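Local coordinates for dally-like protein (Drosophila melanogaster, PDB 3ODN) that is a glypican core protein, probably a cell-surface heparan sulfate proteoglycan, and takes part in hedgehog signalling, at residues E112-V117 / Y148-T153. The protein carries 2 engineered substitutions. Residues are numbered along the deposited sequence; the frame is centred on the assembly and turned at random.
Sequences ERNSYV and YQKMFT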
ATOM      1  N   GLU A 112      16.011 -11.270  32.337  1.00 59.69           N
ATOM      2  CA  GLU A 112      15.328 -10.282  33.193  1.00 61.08           C
ATOM      3  C   GLU A 112      16.167  -9.035  33.487  1.00 66.83           C
ATOM      4  O   GLU A 112      15.670  -7.922  33.336  1.00 67.89           O
ATOM      5  CB  GLU A 112      14.845 -10.911  34.508  1.00 65.69           C
ATOM      6  CG  GLU A 112      13.605 -11.783  34.367  1.00 77.80           C
ATOM      7  CD  GLU A 112      12.881 -12.171  35.647  1.00109.69           C
ATOM      8  OE1 GLU A 112      11.924 -12.975  35.559  1.00112.52           O
ATOM      9  OE2 GLU A 112      13.258 -11.677  36.735  1.00109.38           O
ATOM     10  N   ARG A 113      17.447  -9.220  33.843  1.00 63.35           N
ATOM     11  CA  ARG A 113      18.417  -8.146  34.129  1.00 62.48           C
ATOM     12  C   ARG A 113      18.603  -7.210  32.928  1.00 63.17           C
ATOM     13  O   ARG A 113      18.742  -5.993  33.111  1.00 62.17           O
ATOM     14  CB  ARG A 113      19.782  -8.775  34.480  1.00 65.62           C
ATOM     15  CG  ARG A 113      20.730  -7.897  35.314  1.00 84.98           C
ATOM     16  CD  ARG A 113      22.195  -8.345  35.232  1.00 99.38           C
ATOM     17  NE  ARG A 113      22.340  -9.805  35.287  1.00113.14           N
ATOM     18  CZ  ARG A 113      23.223 -10.504  34.580  1.00122.34           C
ATOM     19  NH1 ARG A 113      24.080  -9.885  33.776  1.00102.17           N
ATOM     20  NH2 ARG A 113      23.267 -11.826  34.683  1.00109.38           N
ATOM     21  N   ASN A 114      18.592  -7.790  31.700  1.00 57.87           N
ATOM     22  CA  ASN A 114      18.840  -7.104  30.426  1.00 54.43           C
ATOM     23  C   ASN A 114      17.662  -7.043  29.494  1.00 55.38           C
ATOM     24  O   ASN A 114      17.857  -6.760  28.309  1.00 53.37           O
ATOM     25  CB  ASN A 114      20.001  -7.778  29.697  1.00 54.75           C
ATOM     26  CG  ASN A 114      21.284  -7.761  30.470  1.00 73.58           C
ATOM     27  OD1 ASN A 114      21.824  -6.699  30.792  1.00 77.44           O
ATOM     28  ND2 ASN A 114      21.774  -8.944  30.812  1.00 58.81           N
ATOM     29  N   SER A 115      16.440  -7.280  30.009  1.00 52.42           N
ATOM     30  CA  SER A 115      15.207  -7.301  29.218  1.00 50.85           C
ATOM     31  C   SER A 115      14.966  -6.035  28.409  1.00 53.31           C
ATOM     32  O   SER A 115      14.422  -6.121  27.321  1.00 51.32           O
ATOM     33  CB  SER A 115      13.995  -7.676  30.076  1.00 54.82           C
ATOM     34  OG  SER A 115      13.652  -6.689  31.033  1.00 61.38           O
ATOM     35  N   TYR A 116      15.439  -4.879  28.911  1.00 52.02           N
ATOM     36  CA  TYR A 116      15.335  -3.565  28.277  1.00 51.55           C
ATOM     37  C   TYR A 116      15.932  -3.533  26.859  1.00 55.71           C
ATOM     38  O   TYR A 116      15.407  -2.839  26.000  1.00 56.14           O
ATOM     39  CB  TYR A 116      15.975  -2.487  29.178  1.00 52.90           C
ATOM     40  CG  TYR A 116      17.489  -2.495  29.211  1.00 53.88           C
ATOM     41  CD1 TYR A 116      18.183  -3.269  30.142  1.00 55.60           C
ATOM     42  CD2 TYR A 116      18.230  -1.668  28.366  1.00 54.22           C
ATOM     43  CE1 TYR A 116      19.577  -3.254  30.196  1.00 55.11           C
ATOM     44  CE2 TYR A 116      19.626  -1.634  28.423  1.00 54.83           C
ATOM     45  CZ  TYR A 116      20.296  -2.431  29.336  1.00 62.61           C
ATOM     46  OH  TYR A 116      21.673  -2.382  29.404  1.00 63.09           O
ATOM     47  N   VAL A 117      17.016  -4.284  26.625  1.00 51.26           N
ATOM     48  CA  VAL A 117      17.696  -4.404  25.341  1.00 50.53           C
ATOM     49  C   VAL A 117      16.689  -4.963  24.332  1.00 55.41           C
ATOM     50  O   VAL A 117      16.541  -4.426  23.233  1.00 55.07           O
ATOM     51  CB  VAL A 117      18.947  -5.316  25.480  1.00 55.33           C
ATOM     52  CG1 VAL A 117      19.666  -5.505  24.149  1.00 54.98           C
ATOM     53  CG2 VAL A 117      19.908  -4.778  26.542  1.00 55.77           C
ATOM     54  N   TYR A 148      26.055  -8.984  21.960  1.00 58.45           N
ATOM     55  CA  TYR A 148      27.385  -9.607  21.946  1.00 60.15           C
ATOM     56  C   TYR A 148      28.284  -9.158  23.115  1.00 65.58           C
ATOM     57  O   TYR A 148      28.991  -9.988  23.694  1.00 66.29           O
ATOM     58  CB  TYR A 148      28.058  -9.319  20.587  1.00 61.80           C
ATOM     59  CG  TYR A 148      29.552  -9.541  20.515  1.00 63.92           C
ATOM     60  CD1 TYR A 148      30.105 -10.800  20.736  1.00 67.57           C
ATOM     61  CD2 TYR A 148      30.411  -8.510  20.147  1.00 64.99           C
ATOM     62  CE1 TYR A 148      31.477 -11.017  20.634  1.00 71.19           C
ATOM     63  CE2 TYR A 148      31.783  -8.722  20.013  1.00 68.58           C
ATOM     64  CZ  TYR A 148      32.314  -9.974  20.269  1.00 78.48           C
ATOM     65  OH  TYR A 148      33.670 -10.181  20.152  1.00 86.40           O
ATOM     66  N   GLN A 149      28.295  -7.842  23.416  1.00 62.77           N
ATOM     67  CA  GLN A 149      29.126  -7.273  24.477  1.00 64.65           C
ATOM     68  C   GLN A 149      28.691  -7.777  25.835  1.00 69.21           C
ATOM     69  O   GLN A 149      29.547  -8.228  26.609  1.00 71.20           O
ATOM     70  CB  GLN A 149      29.156  -5.740  24.417  1.00 65.88           C
ATOM     71  CG  GLN A 149      30.309  -5.196  23.571  1.00 74.35           C
ATOM     72  CD  GLN A 149      30.307  -3.697  23.576  1.00 86.48           C
ATOM     73  OE1 GLN A 149      30.712  -3.050  24.546  1.00 84.57           O
ATOM     74  NE2 GLN A 149      29.821  -3.106  22.506  1.00 74.66           N
ATOM     75  N   LYS A 150      27.353  -7.792  26.074  1.00 62.25           N
ATOM     76  CA  LYS A 150      26.724  -8.303  27.291  1.00 60.40           C
ATOM     77  C   LYS A 150      27.055  -9.779  27.465  1.00 64.10           C
ATOM     78  O   LYS A 150      27.441 -10.194  28.552  1.00 65.11           O
ATOM     79  CB  LYS A 150      25.190  -8.150  27.226  1.00 59.95           C
ATOM     80  CG  LYS A 150      24.671  -6.721  27.251  1.00 73.54           C
ATOM     81  CD  LYS A 150      24.852  -6.004  28.577  1.00 80.66           C
ATOM     82  CE  LYS A 150      24.008  -4.758  28.613  1.00 87.70           C
ATOM     83  NZ  LYS A 150      22.556  -5.081  28.610  1.00 92.69           N
ATOM     84  N   MET A 151      26.899 -10.562  26.390  1.00 59.44           N
ATOM     85  CA  MET A 151      27.138 -12.002  26.390  1.00 60.24           C
ATOM     86  C   MET A 151      28.601 -12.385  26.523  1.00 65.43           C
ATOM     87  O   MET A 151      28.883 -13.414  27.137  1.00 66.70           O
ATOM     88  CB  MET A 151      26.509 -12.665  25.166  1.00 62.27           C
ATOM     89  CG  MET A 151      25.020 -12.832  25.282  1.00 63.91           C
ATOM     90  SD  MET A 151      24.339 -13.650  23.841  1.00 68.03           S
ATOM     91  CE  MET A 151      24.937 -15.339  24.131  1.00 68.71           C
ATOM     92  N   PHE A 152      29.530 -11.576  25.959  1.00 62.18           N
ATOM     93  CA  PHE A 152      30.957 -11.860  26.079  1.00 64.77           C
ATOM     94  C   PHE A 152      31.347 -11.709  27.548  1.00 71.08           C
ATOM     95  O   PHE A 152      31.958 -12.621  28.113  1.00 72.72           O
ATOM     96  CB  PHE A 152      31.811 -10.957  25.162  1.00 67.53           C
ATOM     97  CG  PHE A 152      33.301 -11.206  25.288  1.00 72.69           C
ATOM     98  CD1 PHE A 152      34.079 -10.446  26.157  1.00 75.87           C
ATOM     99  CD2 PHE A 152      33.911 -12.250  24.599  1.00 78.17           C
ATOM    100  CE1 PHE A 152      35.444 -10.714  26.321  1.00 80.43           C
ATOM    101  CE2 PHE A 152      35.281 -12.509  24.755  1.00 84.70           C
ATOM    102  CZ  PHE A 152      36.037 -11.738  25.613  1.00 82.93           C
ATOM    103  N   THR A 153      30.954 -10.576  28.168  1.00 68.35           N
ATOM    104  CA  THR A 153      31.208 -10.272  29.573  1.00 70.10           C
ATOM    105  C   THR A 153      30.637 -11.326  30.508  1.00 77.57           C
ATOM    106  O   THR A 153      31.382 -11.828  31.328  1.00 80.54           O
ATOM    107  CB  THR A 153      30.812  -8.837  29.936  1.00 84.56           C
ATOM    108  OG1 THR A 153      29.621  -8.457  29.254  1.00 86.23           O
ATOM    109  CG2 THR A 153      31.894  -7.851  29.610  1.00 89.94           C
TER
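The ring of Tyr116 has CG2 of Val117 over one face, displaced toward the rim, while the ammonium group of Lys150 comes in obliquely near its hydroxyl end, with NZ 3.6 Å from CZ of Tyr116. The amide of Asn114 is the second flat group, and NZ of Lys150 lies above its carbonyl plane, 53° out of it. Lys150 NZ donates to both groups, at 2.8 Å from OD1 of Asn114 and 2.9 Å from OH of Tyr116. At OD1 the C=O...donor angle is 114°, and the donor approaches from above the plane and not along a lone pair. CG2 of Val117, 3.4 Å from NZ of Lys150, adds an apolar neighbour. The lysine chain bends at chi2 and again at chi4 (67°), which turns NZ in between the amide and the phenol. Asn114 lies between helix 109-113 and helix 115-131; its ND2 bonds to O of Ile110, consistent with the amide being held with OD1 turned to the lysine. An alanine in place of Lys150 would probably leave OD1 of Asn114 and the phenol oxygen without this shared donor, and the link between the helices would be lost. Toward one end of the elongated helical bundle, a single ammonium group thus joins helix 136-155 to Asn114 and to the first turn of helix 115-131 through two neutral acceptors, a charge-dipole link and not a salt bridge within the two segments.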